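Local coordinates for protein BIM1 (Saccharomyces cerevisiae, PDB 2QJX) that binds microtubules, including their plus ends, as a member of the EB1 (MAPRE) family, and is represented here by its calponin-homology domain, at residues 13-18 with 100-105; 41-46 with 74-79. All blocks are in the same frame, centred on the assembly; numbering follows the deposited sequence.

Contact 1 of 2, residues 13-18 with 100-105; sequences TELLTW and EFLQWL
Leu15 and Leu102 meet tip to tip in the space between helix 12-23 and helix 95-112. The two short segments run at 57° to each other, with axes 10.9 Å apart at their closest, a gap spanned by Leu15 from one helix and by Leu102 and a Gln103 methylene from the other.

Followed outward, the Leu15 side chain touches its partners at both ends. Its CB already lies 3.9 Å from Leu102 CD2. A chi1 of -81° puts CG beside the backbone N, and the nearly extended chi2 carries CD1 on toward helix 95-112, where it arrives at a fork: Leu102 CD2 at 4.0 Å and, closer, Gln103 CG at 3.5 Å. The Leu15 and Gln103 chains cross at about a right angle. Glutamine suits this partly exposed margin because its CG methylene can meet the leucine methyl while the chain runs on extended and carries the polar amide beyond. Leu99 and Lys106 of helix 95-112 also touch Leu15.

Leu102 answers with its two methyls divided. CG is anti to the backbone N (chi1 -176°), which lets CD2 serve Leu15 while CD1 approaches Trp18 CZ3 at 4.2 Å, at the edge of the indole and near its plane. A forked residue thus serves two neighbours one turn apart on helix 12-23. The indole is further framed by an edge-to-face contact with Trp109 and a cation-pi contact with Lys106.

This helix-to-helix packing joins the first long helix of the calponin-homology fold to its last; the two leucines are buried, while Trp18 and Gln103 lie toward the partly exposed margin. No hydrogen bond or salt bridge crosses between the segments, which leaves van der Waals and hydrophobic contact to hold them together.

Contact 2 of 2, residues 41-46 with 74-79; sequences QIMDSI and SCFSRH
The Phe76 ring receives the selenomethionine Met43 obliquely, neither squarely over a face nor at an edge. Met43 CE is 3.4 Å from Phe76 CE2, and SE lies 5.1 Å from the ring centroid, 50° off the normal, a Met-aromatic contact. Near Phe76 CZ, Trp104 CZ3 of helix 95-112 lies to the same side of the ring plane as Met43 CE, and Phe101 CZ to the other, both obliquely. The imidazole of His79 has Cys75 SG at its edge, in the ring plane, and stacks with Tyr47.

Met43 bends at both chi2 (-60°) and chi3 (-88°), which brings its CE to the phenylalanine; the two side chains cross at about a right angle. An unbranched, flexible chain suits such a turn. In the calponin-homology fold this contact joins helix 37-47 to helix 62-78 in the buried interior, where the side chains that touch across the pair are apolar or sulfur-bearing.

Cys75, small enough to sit beside the bent chain, holds SG anti to its backbone N and presents it to both ends of Met43, with CB and CE each 3.9 Å away. Towards the surface, His79 NE2 hydrogen-bonds to Asp49 OD1, while Arg78 NE forms a salt bridge with Asp49 OD2.

Overall arrangement
The centres of the two contacts lie about 17 Å apart, and together they draw on the four longest helices of the all-helical calponin-homology domain. Contact 2 is nested along the chain within the loop closed by contact 1: helix 12-23 comes first, helices 37-47 and 62-78 follow, and helix 95-112 returns to the first. Helix 95-112 also bridges the two sites, since Leu102 CD1 meets Ile42 CD1 at 3.9 Å and Leu105 CD2 meets Met43 SE at 4.0 Å. With Phe101 and Trp104 both against Phe76, these direct touches make the contacts parts of one hydrophobic core of the calponin-homology domain, the part of Bim1 in this chain.

Contact 1 of 2, residues 13-18 with 100-105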
# COMPACT_ATOMS: atom_id res chain seq x y z
N THR A 13 -13.68 8.36 -3.44
CA THR A 13 -14.13 7.66 -4.63
C THR A 13 -13.11 7.72 -5.76
O THR A 13 -12.90 6.74 -6.47
CB THR A 13 -15.47 8.23 -5.13
OG1 THR A 13 -16.43 8.18 -4.07
CG2 THR A 13 -15.99 7.42 -6.31
N GLU A 14 -12.49 8.89 -5.92
CA GLU A 14 -11.49 9.09 -6.96
C GLU A 14 -10.23 8.26 -6.66
O GLU A 14 -9.65 7.65 -7.55
CB GLU A 14 -11.10 10.57 -7.06
CG GLU A 14 -12.29 11.52 -7.07
CD GLU A 14 -11.86 12.97 -7.12
OE1 GLU A 14 -11.44 13.43 -8.21
OE2 GLU A 14 -11.93 13.66 -6.08
N LEU A 15 -9.82 8.27 -5.39
CA LEU A 15 -8.64 7.52 -4.98
C LEU A 15 -8.86 6.02 -5.09
O LEU A 15 -8.02 5.30 -5.63
CB LEU A 15 -8.26 7.84 -3.54
CG LEU A 15 -7.46 9.11 -3.27
CD1 LEU A 15 -7.16 9.21 -1.78
CD2 LEU A 15 -6.16 9.09 -4.07
N LEU A 16 -9.99 5.54 -4.58
CA LEU A 16 -10.29 4.12 -4.63
C LEU A 16 -10.31 3.61 -6.06
O LEU A 16 -9.77 2.55 -6.36
CB LEU A 16 -11.62 3.81 -3.94
CG LEU A 16 -11.55 3.69 -2.41
CD1 LEU A 16 -12.92 3.36 -1.84
CD2 LEU A 16 -10.55 2.61 -2.03
N THR A 17 -10.93 4.37 -6.96
CA THR A 17 -11.00 3.97 -8.35
C THR A 17 -9.58 3.87 -8.92
O THR A 17 -9.26 2.93 -9.64
CB THR A 17 -11.84 4.98 -9.17
OG1 THR A 17 -13.21 4.89 -8.76
CG2 THR A 17 -11.74 4.67 -10.66
N TRP A 18 -8.74 4.84 -8.57
CA TRP A 18 -7.35 4.85 -9.03
C TRP A 18 -6.62 3.62 -8.51
O TRP A 18 -5.97 2.91 -9.27
CB TRP A 18 -6.62 6.10 -8.53
CG TRP A 18 -5.12 6.04 -8.73
CD1 TRP A 18 -4.44 6.21 -9.91
CD2 TRP A 18 -4.13 5.79 -7.73
NE1 TRP A 18 -3.09 6.08 -9.70
CE2 TRP A 18 -2.87 5.82 -8.37
CE3 TRP A 18 -4.18 5.53 -6.35
CZ2 TRP A 18 -1.67 5.61 -7.68
CZ3 TRP A 18 -2.98 5.32 -5.67
CH2 TRP A 18 -1.75 5.36 -6.34
N GLU A 100 -5.56 10.12 4.15
CA GLU A 100 -4.39 10.99 4.05
C GLU A 100 -3.13 10.26 3.59
O GLU A 100 -2.36 10.79 2.79
CB GLU A 100 -4.12 11.66 5.40
CG GLU A 100 -5.16 12.71 5.77
CD GLU A 100 -4.91 13.32 7.15
OE1 GLU A 100 -3.74 13.60 7.48
OE2 GLU A 100 -5.89 13.53 7.89
N PHE A 101 -2.91 9.05 4.09
CA PHE A 101 -1.72 8.30 3.70
C PHE A 101 -1.81 7.89 2.23
O PHE A 101 -0.82 7.97 1.50
CB PHE A 101 -1.55 7.07 4.59
CG PHE A 101 -0.19 6.44 4.51
CD1 PHE A 101 0.94 7.14 4.93
CD2 PHE A 101 -0.03 5.16 3.99
CE1 PHE A 101 2.21 6.58 4.84
CE2 PHE A 101 1.24 4.59 3.89
CZ PHE A 101 2.36 5.30 4.32
N LEU A 102 -2.99 7.46 1.80
CA LEU A 102 -3.17 7.06 0.41
C LEU A 102 -2.99 8.26 -0.52
O LEU A 102 -2.44 8.13 -1.62
CB LEU A 102 -4.56 6.45 0.20
CG LEU A 102 -4.85 5.91 -1.21
CD1 LEU A 102 -3.83 4.81 -1.56
CD2 LEU A 102 -6.27 5.36 -1.27
N GLN A 103 -3.44 9.43 -0.08
CA GLN A 103 -3.28 10.63 -0.89
C GLN A 103 -1.79 10.89 -1.11
O GLN A 103 -1.37 11.16 -2.23
CB GLN A 103 -3.91 11.85 -0.22
CG GLN A 103 -5.42 11.75 -0.05
CD GLN A 103 -6.01 12.96 0.65
OE1 GLN A 103 -5.47 13.44 1.65
NE2 GLN A 103 -7.13 13.46 0.14
N TRP A 104 -1.00 10.79 -0.05
CA TRP A 104 0.44 11.00 -0.18
C TRP A 104 1.08 9.93 -1.06
O TRP A 104 1.95 10.22 -1.89
CB TRP A 104 1.14 11.01 1.18
CG TRP A 104 2.63 11.15 1.04
CD1 TRP A 104 3.34 12.32 0.93
CD2 TRP A 104 3.59 10.09 0.93
NE1 TRP A 104 4.68 12.05 0.76
CE2 TRP A 104 4.86 10.69 0.76
CE3 TRP A 104 3.50 8.69 0.96
CZ2 TRP A 104 6.03 9.93 0.61
CZ3 TRP A 104 4.67 7.94 0.82
CH2 TRP A 104 5.92 8.57 0.64
N LEU A 105 0.67 8.68 -0.87
CA LEU A 105 1.24 7.59 -1.66
C LEU A 105 1.00 7.82 -3.15
O LEU A 105 1.91 7.60 -3.97
CB LEU A 105 0.64 6.25 -1.24
CG LEU A 105 1.24 5.67 0.04
CD1 LEU A 105 0.43 4.47 0.50
CD2 LEU A 105 2.68 5.26 -0.21

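Contact 2 of 2, residues 41-46 with 74-79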
# COMPACT_ATOMS: atom_id res chain seq x y z
N GLN A 41 2.25 -2.83 -1.77
CA GLN A 41 2.33 -3.05 -3.21
C GLN A 41 2.45 -1.78 -4.03
O GLN A 41 3.00 -1.81 -5.13
CB GLN A 41 1.17 -3.90 -3.72
CG GLN A 41 1.34 -4.23 -5.20
CD GLN A 41 0.62 -5.48 -5.64
OE1 GLN A 41 -0.49 -5.76 -5.19
NE2 GLN A 41 1.25 -6.23 -6.53
N ILE A 42 1.94 -0.66 -3.52
CA ILE A 42 2.10 0.58 -4.27
C ILE A 42 3.60 0.85 -4.28
O ILE A 42 4.17 1.22 -5.31
CB ILE A 42 1.39 1.77 -3.60
CG1 ILE A 42 -0.13 1.60 -3.73
CG2 ILE A 42 1.82 3.08 -4.25
CD1 ILE A 42 -0.92 2.74 -3.12
N MSE A 43 4.25 0.65 -3.14
CA MSE A 43 5.69 0.85 -3.07
C MSE A 43 6.42 -0.16 -3.95
O MSE A 43 7.47 0.15 -4.52
CB MSE A 43 6.18 0.75 -1.62
CG MSE A 43 5.66 1.87 -0.72
SE MSE A 43 6.18 3.66 -1.27
CE MSE A 43 7.87 3.79 -0.34
N ASP A 44 5.87 -1.36 -4.09
CA ASP A 44 6.51 -2.36 -4.94
C ASP A 44 6.44 -1.93 -6.40
O ASP A 44 7.38 -2.12 -7.16
CB ASP A 44 5.86 -3.75 -4.78
CG ASP A 44 6.64 -4.85 -5.48
OD1 ASP A 44 7.84 -5.01 -5.18
OD2 ASP A 44 6.07 -5.58 -6.34
N SER A 45 5.32 -1.33 -6.81
CA SER A 45 5.19 -0.89 -8.20
C SER A 45 6.25 0.17 -8.53
O SER A 45 6.70 0.28 -9.68
CB SER A 45 3.79 -0.31 -8.46
OG SER A 45 3.59 0.91 -7.77
N ILE A 46 6.67 0.93 -7.52
CA ILE A 46 7.67 1.97 -7.71
C ILE A 46 9.12 1.48 -7.57
O ILE A 46 9.98 1.81 -8.39
CB ILE A 46 7.49 3.12 -6.70
CG1 ILE A 46 6.09 3.72 -6.81
CG2 ILE A 46 8.55 4.20 -6.95
CD1 ILE A 46 5.76 4.74 -5.74
N SER A 74 10.18 -0.83 6.59
CA SER A 74 11.51 -1.25 6.15
C SER A 74 11.81 -0.71 4.76
O SER A 74 12.95 -0.36 4.46
CB SER A 74 11.61 -2.78 6.16
OG SER A 74 11.67 -3.24 7.49
N CYS A 75 10.78 -0.67 3.92
CA CYS A 75 10.94 -0.13 2.57
C CYS A 75 11.30 1.35 2.65
O CYS A 75 12.22 1.81 1.97
CB CYS A 75 9.65 -0.31 1.77
SG CYS A 75 9.69 0.41 0.12
N PHE A 76 10.57 2.10 3.47
CA PHE A 76 10.85 3.53 3.62
C PHE A 76 12.29 3.75 4.10
O PHE A 76 13.00 4.63 3.59
CB PHE A 76 9.89 4.18 4.63
CG PHE A 76 8.56 4.56 4.05
CD1 PHE A 76 8.05 5.84 4.24
CD2 PHE A 76 7.79 3.64 3.34
CE1 PHE A 76 6.80 6.20 3.74
CE2 PHE A 76 6.54 3.99 2.83
CZ PHE A 76 6.04 5.27 3.03
N SER A 77 12.70 2.96 5.08
CA SER A 77 14.05 3.07 5.63
C SER A 77 15.12 2.71 4.60
O SER A 77 16.10 3.43 4.42
CB SER A 77 14.17 2.16 6.86
OG SER A 77 15.49 2.16 7.37
N ARG A 78 14.91 1.58 3.92
CA ARG A 78 15.86 1.12 2.91
C ARG A 78 16.11 2.17 1.83
O ARG A 78 17.25 2.39 1.41
CB ARG A 78 15.35 -0.18 2.28
CG ARG A 78 16.23 -0.72 1.15
CD ARG A 78 15.85 -2.15 0.72
NE ARG A 78 14.49 -2.28 0.18
CZ ARG A 78 13.43 -2.62 0.91
NH1 ARG A 78 13.55 -2.88 2.20
NH2 ARG A 78 12.23 -2.72 0.33
N HIS A 79 15.04 2.82 1.38
CA HIS A 79 15.14 3.82 0.33
C HIS A 79 15.32 5.26 0.79
O HIS A 79 15.33 6.18 -0.03
CB HIS A 79 13.92 3.73 -0.59
CG HIS A 79 13.85 2.45 -1.36
ND1 HIS A 79 14.81 2.08 -2.27
CD2 HIS A 79 12.95 1.44 -1.32
CE1 HIS A 79 14.51 0.90 -2.77
NE2 HIS A 79 13.39 0.48 -2.21